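Local coordinates for FERM, RhoGEF and pleckstrin domain protein 2 (Danio rerio, PDB 6D21), which probably acts as a guanine nucleotide exchange factor for RAC1 in semaphorin responses and integrin regulation, represented here by its FERM domain, at residues N205-H210 against Q214-H219; L28-V33 against L59-L64; L122-L127 against N147-C152. One frame throughout, in Å; residues are numbered along the deposited sequence.

Contact 1. Residues N205-H210 against Q214-H219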
loop_
_atom_site.group_PDB
_atom_site.type_symbol
_atom_site.label_atom_id
_atom_site.label_comp_id
_atom_site.label_asym_id
_atom_site.label_seq_id
_atom_site.Cartn_x
_atom_site.Cartn_y
_atom_site.Cartn_z
ATOM N N ASN A 205 11.207 0.742 13.111
ATOM C CA ASN A 205 10.416 1.240 11.995
ATOM C C ASN A 205 9.123 1.850 12.488
ATOM O O ASN A 205 8.450 1.269 13.347
ATOM C CB ASN A 205 10.119 0.123 10.993
ATOM C CG ASN A 205 11.379 -0.421 10.352
ATOM O OD1 ASN A 205 11.986 0.238 9.503
ATOM N ND2 ASN A 205 11.792 -1.618 10.771
ATOM N N LEU A 206 8.798 3.030 11.958
ATOM C CA LEU A 206 7.532 3.697 12.251
ATOM C C LEU A 206 6.556 3.436 11.122
ATOM O O LEU A 206 6.947 3.279 9.961
ATOM C CB LEU A 206 7.716 5.215 12.448
ATOM C CG LEU A 206 8.614 5.648 13.612
ATOM C CD1 LEU A 206 8.690 7.176 13.730
ATOM C CD2 LEU A 206 8.106 5.025 14.911
ATOM N N ALA A 207 5.276 3.393 11.465
ATOM C CA ALA A 207 4.250 3.238 10.464
ATOM C C ALA A 207 2.966 3.869 10.969
ATOM O O ALA A 207 2.775 4.057 12.181
ATOM C CB ALA A 207 4.037 1.751 10.123
ATOM N N VAL A 208 2.080 4.191 10.040
ATOM C CA VAL A 208 0.798 4.771 10.405
ATOM C C VAL A 208 -0.285 3.967 9.705
ATOM O O VAL A 208 -0.086 3.480 8.585
ATOM C CB VAL A 208 0.723 6.286 10.049
ATOM C CG1 VAL A 208 0.902 6.515 8.531
ATOM C CG2 VAL A 208 -0.582 6.905 10.582
ATOM N N ALA A 209 -1.416 3.802 10.384
ATOM C CA ALA A 209 -2.518 3.000 9.874
ATOM C C ALA A 209 -3.836 3.532 10.410
ATOM O O ALA A 209 -3.849 4.528 11.135
ATOM C CB ALA A 209 -2.326 1.552 10.254
ATOM N N HIS A 210 -4.940 2.863 10.068
ATOM C CA HIS A 210 -6.280 3.386 10.358
ATOM C C HIS A 210 -6.505 3.698 11.835
ATOM O O HIS A 210 -7.287 4.591 12.160
ATOM C CB HIS A 210 -7.367 2.408 9.879
ATOM C CG HIS A 210 -7.250 1.038 10.464
ATOM N ND1 HIS A 210 -7.810 0.692 11.678
ATOM C CD2 HIS A 210 -6.637 -0.075 10.001
ATOM C CE1 HIS A 210 -7.542 -0.576 11.937
ATOM N NE2 HIS A 210 -6.827 -1.063 10.936
ATOM N N GLN A 214 2.229 2.968 14.639
ATOM C CA GLN A 214 2.817 1.709 15.067
ATOM C C GLN A 214 4.330 1.811 15.119
ATOM O O GLN A 214 4.937 2.597 14.396
ATOM C CB GLN A 214 2.417 0.572 14.138
ATOM C CG GLN A 214 0.957 0.270 14.154
ATOM C CD GLN A 214 0.516 -0.407 12.873
ATOM O OE1 GLN A 214 1.181 -0.301 11.844
ATOM N NE2 GLN A 214 -0.612 -1.103 12.928
ATOM N N VAL A 215 4.924 1.004 15.989
ATOM C CA VAL A 215 6.363 0.956 16.140
ATOM C C VAL A 215 6.823 -0.473 15.943
ATOM O O VAL A 215 6.327 -1.393 16.608
ATOM C CB VAL A 215 6.816 1.456 17.522
ATOM C CG1 VAL A 215 8.332 1.403 17.616
ATOM C CG2 VAL A 215 6.307 2.864 17.767
ATOM N N PHE A 216 7.762 -0.664 15.024
ATOM C CA PHE A 216 8.295 -1.992 14.768
ATOM C C PHE A 216 9.769 -2.063 15.073
ATOM O O PHE A 216 10.506 -1.115 14.823
ATOM C CB PHE A 216 8.078 -2.392 13.317
ATOM C CG PHE A 216 6.662 -2.732 12.981
ATOM C CD1 PHE A 216 5.752 -1.733 12.661
ATOM C CD2 PHE A 216 6.247 -4.055 12.944
ATOM C CE1 PHE A 216 4.451 -2.048 12.325
ATOM C CE2 PHE A 216 4.951 -4.381 12.609
ATOM C CZ PHE A 216 4.043 -3.378 12.301
ATOM N N GLN A 217 10.193 -3.200 15.611
ATOM C CA GLN A 217 11.609 -3.531 15.693
ATOM C C GLN A 217 11.805 -4.733 14.802
ATOM O O GLN A 217 11.317 -5.818 15.112
ATOM C CB GLN A 217 12.040 -3.828 17.126
ATOM C CG GLN A 217 13.541 -3.926 17.319
ATOM C CD GLN A 217 13.936 -4.114 18.777
ATOM O OE1 GLN A 217 13.081 -4.205 19.663
ATOM N NE2 GLN A 217 15.239 -4.169 19.031
ATOM N N GLY A 218 12.495 -4.540 13.681
ATOM C CA GLY A 218 12.522 -5.557 12.653
ATOM C C GLY A 218 11.116 -5.681 12.100
ATOM O O GLY A 218 10.526 -4.674 11.713
ATOM N N HIS A 219 10.573 -6.900 12.076
ATOM C CA HIS A 219 9.215 -7.130 11.573
ATOM C C HIS A 219 8.237 -7.462 12.691
ATOM O O HIS A 219 7.098 -7.865 12.437
ATOM C CB HIS A 219 9.207 -8.248 10.533
ATOM C CG HIS A 219 9.696 -7.821 9.185
ATOM N ND1 HIS A 219 8.856 -7.667 8.104
ATOM C CD2 HIS A 219 10.937 -7.511 8.742
ATOM C CE1 HIS A 219 9.559 -7.289 7.051
ATOM N NE2 HIS A 219 10.824 -7.183 7.413
HETATM O O HOH W 1 0.527 0.165 9.026
#

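Contact 2. Residues L28-V33 against L59-L64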
loop_
_atom_site.group_PDB
_atom_site.type_symbol
_atom_site.label_atom_id
_atom_site.label_comp_id
_atom_site.label_asym_id
_atom_site.label_seq_id
_atom_site.Cartn_x
_atom_site.Cartn_y
_atom_site.Cartn_z
ATOM N N LEU A 28 -6.007 16.746 -10.980
ATOM C CA LEU A 28 -6.556 16.556 -12.322
ATOM C C LEU A 28 -6.189 15.173 -12.870
ATOM O O LEU A 28 -7.046 14.467 -13.408
ATOM C CB LEU A 28 -6.063 17.665 -13.266
ATOM C CG LEU A 28 -6.660 17.775 -14.671
ATOM C CD1 LEU A 28 -8.185 17.846 -14.639
ATOM C CD2 LEU A 28 -6.075 18.978 -15.370
ATOM N N LEU A 29 -4.926 14.778 -12.722
ATOM C CA LEU A 29 -4.495 13.462 -13.173
ATOM C C LEU A 29 -5.204 12.342 -12.390
ATOM O O LEU A 29 -5.642 11.352 -12.974
ATOM C CB LEU A 29 -2.981 13.324 -13.041
ATOM C CG LEU A 29 -2.393 11.966 -13.432
ATOM C CD1 LEU A 29 -2.686 11.662 -14.909
ATOM C CD2 LEU A 29 -0.895 11.939 -13.149
ATOM N N LEU A 30 -5.288 12.495 -11.067
ATOM C CA LEU A 30 -6.010 11.542 -10.218
ATOM C C LEU A 30 -7.449 11.381 -10.664
ATOM O O LEU A 30 -7.952 10.254 -10.782
ATOM C CB LEU A 30 -5.988 11.980 -8.749
ATOM C CG LEU A 30 -4.779 11.677 -7.857
ATOM C CD1 LEU A 30 -4.731 12.663 -6.701
ATOM C CD2 LEU A 30 -4.835 10.260 -7.317
ATOM N N SER A 31 -8.116 12.508 -10.903
ATOM C CA SER A 31 -9.510 12.480 -11.331
ATOM C C SER A 31 -9.676 11.788 -12.676
ATOM O O SER A 31 -10.587 10.983 -12.847
ATOM C CB SER A 31 -10.082 13.899 -11.406
ATOM O OG SER A 31 -10.085 14.478 -10.112
ATOM N N ASP A 32 -8.800 12.107 -13.628
ATOM C CA ASP A 32 -8.853 11.485 -14.943
ATOM C C ASP A 32 -8.598 9.978 -14.866
ATOM O O ASP A 32 -9.218 9.205 -15.597
ATOM C CB ASP A 32 -7.846 12.144 -15.892
ATOM C CG ASP A 32 -8.271 13.537 -16.318
ATOM O OD1 ASP A 32 -9.430 13.927 -16.034
ATOM O OD2 ASP A 32 -7.451 14.244 -16.941
ATOM N N VAL A 33 -7.690 9.557 -13.986
ATOM C CA VAL A 33 -7.434 8.128 -13.808
ATOM C C VAL A 33 -8.672 7.447 -13.215
ATOM O O VAL A 33 -9.123 6.409 -13.721
ATOM C CB VAL A 33 -6.196 7.849 -12.895
ATOM C CG1 VAL A 33 -6.141 6.380 -12.492
ATOM C CG2 VAL A 33 -4.880 8.269 -13.597
ATOM N N LEU A 59 2.356 11.328 -5.450
ATOM C CA LEU A 59 1.965 12.553 -6.132
ATOM C C LEU A 59 1.106 13.414 -5.197
ATOM O O LEU A 59 0.092 12.963 -4.659
ATOM C CB LEU A 59 1.203 12.230 -7.419
ATOM C CG LEU A 59 0.814 13.375 -8.352
ATOM C CD1 LEU A 59 2.032 14.036 -8.991
ATOM C CD2 LEU A 59 -0.131 12.865 -9.423
ATOM N N ASP A 60 1.533 14.648 -5.004
ATOM C CA ASP A 60 0.778 15.642 -4.259
ATOM C C ASP A 60 -0.307 16.243 -5.154
ATOM O O ASP A 60 -0.001 16.920 -6.144
ATOM C CB ASP A 60 1.730 16.733 -3.751
ATOM C CG ASP A 60 1.053 17.755 -2.845
ATOM O OD1 ASP A 60 -0.197 17.858 -2.819
ATOM O OD2 ASP A 60 1.803 18.483 -2.160
ATOM N N PRO A 61 -1.577 16.037 -4.788
ATOM C CA PRO A 61 -2.680 16.489 -5.649
ATOM C C PRO A 61 -2.835 18.010 -5.738
ATOM O O PRO A 61 -3.511 18.503 -6.640
ATOM C CB PRO A 61 -3.923 15.847 -5.005
ATOM C CG PRO A 61 -3.509 15.403 -3.645
ATOM C CD PRO A 61 -2.031 15.248 -3.624
ATOM N N SER A 62 -2.207 18.752 -4.836
ATOM C CA SER A 62 -2.434 20.199 -4.785
ATOM C C SER A 62 -1.351 20.990 -5.508
ATOM O O SER A 62 -1.492 22.195 -5.749
ATOM C CB SER A 62 -2.542 20.659 -3.331
ATOM O OG SER A 62 -1.474 20.143 -2.556
ATOM N N LYS A 63 -0.271 20.302 -5.861
ATOM C CA LYS A 63 0.836 20.916 -6.586
ATOM C C LYS A 63 0.767 20.595 -8.080
ATOM O O LYS A 63 0.185 19.583 -8.491
ATOM C CB LYS A 63 2.169 20.429 -6.026
ATOM C CG LYS A 63 2.494 20.903 -4.621
ATOM C CD LYS A 63 3.947 20.558 -4.290
ATOM C CE LYS A 63 4.329 20.934 -2.865
ATOM N NZ LYS A 63 3.360 21.875 -2.239
ATOM N N LEU A 64 1.377 21.456 -8.884
ATOM C CA LEU A 64 1.532 21.210 -10.305
ATOM C C LEU A 64 2.376 19.971 -10.506
ATOM O O LEU A 64 3.361 19.765 -9.793
ATOM C CB LEU A 64 2.193 22.397 -10.999
ATOM C CG LEU A 64 1.427 23.713 -10.957
ATOM C CD1 LEU A 64 2.166 24.745 -11.774
ATOM C CD2 LEU A 64 0.021 23.514 -11.479
#

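Contact 3. Residues L122-L127 against N147-C152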
loop_
_atom_site.group_PDB
_atom_site.type_symbol
_atom_site.label_atom_id
_atom_site.label_comp_id
_atom_site.label_asym_id
_atom_site.label_seq_id
_atom_site.Cartn_x
_atom_site.Cartn_y
_atom_site.Cartn_z
ATOM N N LEU A 122 -1.182 -19.779 0.488
ATOM C CA LEU A 122 -2.635 -19.735 0.545
ATOM C C LEU A 122 -3.183 -18.507 -0.195
ATOM O O LEU A 122 -4.111 -18.624 -0.993
ATOM C CB LEU A 122 -3.100 -19.735 1.992
ATOM C CG LEU A 122 -4.602 -19.542 2.161
ATOM C CD1 LEU A 122 -5.353 -20.723 1.553
ATOM C CD2 LEU A 122 -4.944 -19.342 3.642
ATOM N N LEU A 123 -2.588 -17.342 0.049
ATOM C CA LEU A 123 -2.924 -16.147 -0.724
ATOM C C LEU A 123 -2.704 -16.390 -2.223
ATOM O O LEU A 123 -3.562 -16.077 -3.052
ATOM C CB LEU A 123 -2.093 -14.938 -0.253
ATOM C CG LEU A 123 -2.467 -14.346 1.106
ATOM C CD1 LEU A 123 -1.382 -13.411 1.622
ATOM C CD2 LEU A 123 -3.820 -13.597 1.002
ATOM N N ALA A 124 -1.559 -16.958 -2.582
ATOM C CA ALA A 124 -1.268 -17.198 -3.990
ATOM C C ALA A 124 -2.292 -18.168 -4.613
ATOM O O ALA A 124 -2.684 -18.010 -5.775
ATOM C CB ALA A 124 0.158 -17.738 -4.154
ATOM N N SER A 125 -2.728 -19.162 -3.836
ATOM C CA SER A 125 -3.662 -20.166 -4.356
ATOM C C SER A 125 -5.009 -19.534 -4.693
ATOM O O SER A 125 -5.640 -19.914 -5.670
ATOM C CB SER A 125 -3.847 -21.323 -3.372
ATOM O OG SER A 125 -4.699 -20.986 -2.289
ATOM N N HIS A 126 -5.454 -18.571 -3.892
ATOM C CA HIS A 126 -6.669 -17.818 -4.224
ATOM C C HIS A 126 -6.468 -16.871 -5.404
ATOM O O HIS A 126 -7.374 -16.671 -6.229
ATOM C CB HIS A 126 -7.164 -17.023 -3.015
ATOM C CG HIS A 126 -7.826 -17.871 -1.982
ATOM N ND1 HIS A 126 -9.016 -18.527 -2.215
ATOM C CD2 HIS A 126 -7.450 -18.202 -0.725
ATOM C CE1 HIS A 126 -9.353 -19.212 -1.137
ATOM N NE2 HIS A 126 -8.420 -19.033 -0.220
ATOM N N LEU A 127 -5.281 -16.279 -5.476
ATOM C CA LEU A 127 -4.949 -15.427 -6.604
ATOM C C LEU A 127 -4.960 -16.240 -7.903
ATOM O O LEU A 127 -5.406 -15.756 -8.942
ATOM C CB LEU A 127 -3.602 -14.746 -6.380
ATOM C CG LEU A 127 -3.618 -13.660 -5.288
ATOM C CD1 LEU A 127 -2.192 -13.175 -5.006
ATOM C CD2 LEU A 127 -4.496 -12.459 -5.694
ATOM N N ASN A 147 3.978 -16.740 -14.512
ATOM C CA ASN A 147 3.540 -15.694 -13.591
ATOM C C ASN A 147 4.226 -15.804 -12.233
ATOM O O ASN A 147 4.201 -16.858 -11.603
ATOM C CB ASN A 147 2.024 -15.750 -13.394
ATOM C CG ASN A 147 1.261 -15.474 -14.664
ATOM O OD1 ASN A 147 0.742 -14.374 -14.859
ATOM N ND2 ASN A 147 1.184 -16.473 -15.540
ATOM N N LYS A 148 4.822 -14.720 -11.764
ATOM C CA LYS A 148 5.448 -14.763 -10.459
ATOM C C LYS A 148 4.563 -14.071 -9.427
ATOM O O LYS A 148 4.181 -12.921 -9.596
ATOM C CB LYS A 148 6.843 -14.138 -10.512
ATOM C CG LYS A 148 7.600 -14.270 -9.205
ATOM C CD LYS A 148 9.073 -13.969 -9.374
ATOM C CE LYS A 148 9.905 -14.936 -8.540
ATOM N NZ LYS A 148 10.895 -14.216 -7.698
ATOM N N LEU A 149 4.209 -14.804 -8.379
ATOM C CA LEU A 149 3.337 -14.290 -7.324
ATOM C C LEU A 149 4.106 -14.086 -6.030
ATOM O O LEU A 149 3.760 -13.230 -5.217
ATOM C CB LEU A 149 2.180 -15.251 -7.086
ATOM C CG LEU A 149 1.405 -15.608 -8.345
ATOM C CD1 LEU A 149 0.594 -16.873 -8.154
ATOM C CD2 LEU A 149 0.515 -14.443 -8.711
ATOM N N LEU A 150 5.154 -14.887 -5.842
ATOM C CA LEU A 150 5.957 -14.861 -4.620
ATOM C C LEU A 150 7.410 -14.552 -4.954
ATOM O O LEU A 150 7.894 -14.962 -5.992
ATOM C CB LEU A 150 5.860 -16.216 -3.881
ATOM C CG LEU A 150 4.446 -16.694 -3.548
ATOM C CD1 LEU A 150 4.463 -17.938 -2.654
ATOM C CD2 LEU A 150 3.691 -15.570 -2.874
ATOM N N PRO A 151 8.112 -13.838 -4.067
ATOM C CA PRO A 151 9.516 -13.496 -4.323
ATOM C C PRO A 151 10.391 -14.747 -4.544
ATOM O O PRO A 151 11.190 -14.763 -5.472
ATOM C CB PRO A 151 9.928 -12.741 -3.055
ATOM C CG PRO A 151 8.630 -12.209 -2.480
ATOM C CD PRO A 151 7.589 -13.234 -2.824
ATOM N N CYS A 152 10.218 -15.780 -3.720
ATOM C CA CYS A 152 10.919 -17.056 -3.886
ATOM C C CYS A 152 9.898 -18.158 -4.107
ATOM O O CYS A 152 9.615 -18.943 -3.208
ATOM C CB CYS A 152 11.775 -17.392 -2.667
ATOM S SG CYS A 152 13.202 -16.323 -2.373
#

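Contact 1. Residues N205-H210 against Q214-H219
Asn205 and Phe216 form a hydrogen-bonded pair of an antiparallel hairpin, and both backbone bonds are short, Asn205 N to Phe216 O at 2.6 Å and Phe216 N to Asn205 O at 2.6 Å. The amide of Asn205 adds a weak bond, ND2 to Gly218 O at 3.4 Å, its N-H bent to 133°. CG of Asn205 lies anti to the carbonyl carbon (chi1 -63°), which brings the amide within range of Gly218, just past the second strand. Leu206 and Val215 form the non-hydrogen-bonded pair and lie side by side, CD2 of Leu206 4.0 Å from CG2 of Val215; helix 263-281 of the PH-like lobe packs on this leucine through Phe269. Ala207 pairs with Gln214: Gln214 N meets Ala207 O at 2.7 Å, and Ala207 N meets Gln214 O at a longer 3.1 Å. On the face shared with Asn205, the methyl of Ala207 lies 3.9 Å from Gln214 OE1, which sits in the plane of the Phe216 ring at its edge. Ala209 CB touches Gln214 NE2 at 4.1 Å. Four backbone bonds thus fix the register, while the faces divide the chemistry: aliphatic at Leu206 and Val215, mixed amide and aromatic at Asn205, Gln214 and Phe216.

Contact 2. Residues L28-V33 against L59-L64
Leu29 of helix 26-36 meets Leu59 through the end of its side chain. From CB, which leaves the helix toward segment 59-64, the chain passes to CG, placed anti to the backbone N (chi1 178°). CB and CG only carry the fork there; of its two branches it is CD2, not CD1, that reaches across, 3.9 Å from CD2 of Leu59. The two leucines cross at about a right angle, methyl against methyl. Leu59 likewise carries its CG anti to N, and it shares with Leu29 a neighbour in Leu47 of strand 45-50. This is the core of a ubiquitin-like fold, the N-terminal lobe of the FERM domain, in which helix 26-36 packs across a mixed five-stranded sheet; Ile6 and Leu20 from two further strands also touch Leu29. One residue along the helix, Leu30 sends CD1 obliquely onto the proline ring, 3.7 Å from Pro61 CB. Pro61 stands second in a type I turn from Asp60 to Lys63, and the turn is braced by polar groups of its own. Asp60 OD1 accepts from Ser62 N at 3.0 Å, which makes an Asx turn, and also from Ser62 OG at 2.6 Å. Both donors approach from one face of the carboxylate plane, the N-H from well above it, 43° out. Asp60 OD2 makes a long salt bridge to Lys63 NZ at 3.7 Å.

Contact 3. Residues L122-L127 against N147-C152
Ala124 offers a single methyl to two consecutive leucines of the loop after helix 137-146, and that methyl is the centre of the packing. Its CB lies 4.1 Å from CD1 of Leu149 and 4.3 Å from CD2 of Leu150. The small side chain lets the loop come close to the helix, the CA atoms of Ala124 and Leu149 standing 6.4 Å apart. A chi1 of -53° keeps CG of Leu149 beside its own backbone N, and CD1 is the branch that meets the alanine. Leu150 sets out across the line to the helix, yet its tip bends in to the same methyl. Ile160 of helix 157-164 touches both Ala124 and Leu150, and Leu108 of helix 94-110 also lies against Leu150, so the loop is held within the helical bundle of the central FERM lobe. The outer flank is much looser. Lys148, Pro151 and Cys152 are exposed and lie well away from helix 117-132. Gln153, just beyond, ties the loop together: its OE1 accepts from the backbone N of both Leu149 and Leu150, and its NE2 donates to Asn147 O. On the other side of the helix, Ser125 OG gives its proton to Leu122 O at 2.8 Å, a carbonyl that also receives His126 N, and has a second partner in His167 NE2. These polar bonds run elsewhere than between helix and loop, which meet through aliphatic carbon, an interface that rests on burial of aliphatic groups rather than on directional bonds.

Overall arrangement
The three contacts sample the three lobes of one FERM domain, in the chain order contact 2, contact 3, contact 1. Contact 2 lies in the ubiquitin-like N-terminal lobe, contact 3 in the helical central lobe and contact 1 in the PH-like C-terminal lobe, on its seven-stranded antiparallel sheet. Contacts 2 and 3 are on opposite sides of the chain's centre, their centres 32 Å apart; contact 1 is 28 Å from contact 2 and 25 Å from contact 3, centre to centre. None touches another, the closest atoms of contacts 1 and 3 being about 11 Å apart. Both segments of each contact belong to the same lobe, so each is local to it, consistent with a modular architecture in which separately packed lobes assemble into a single domain.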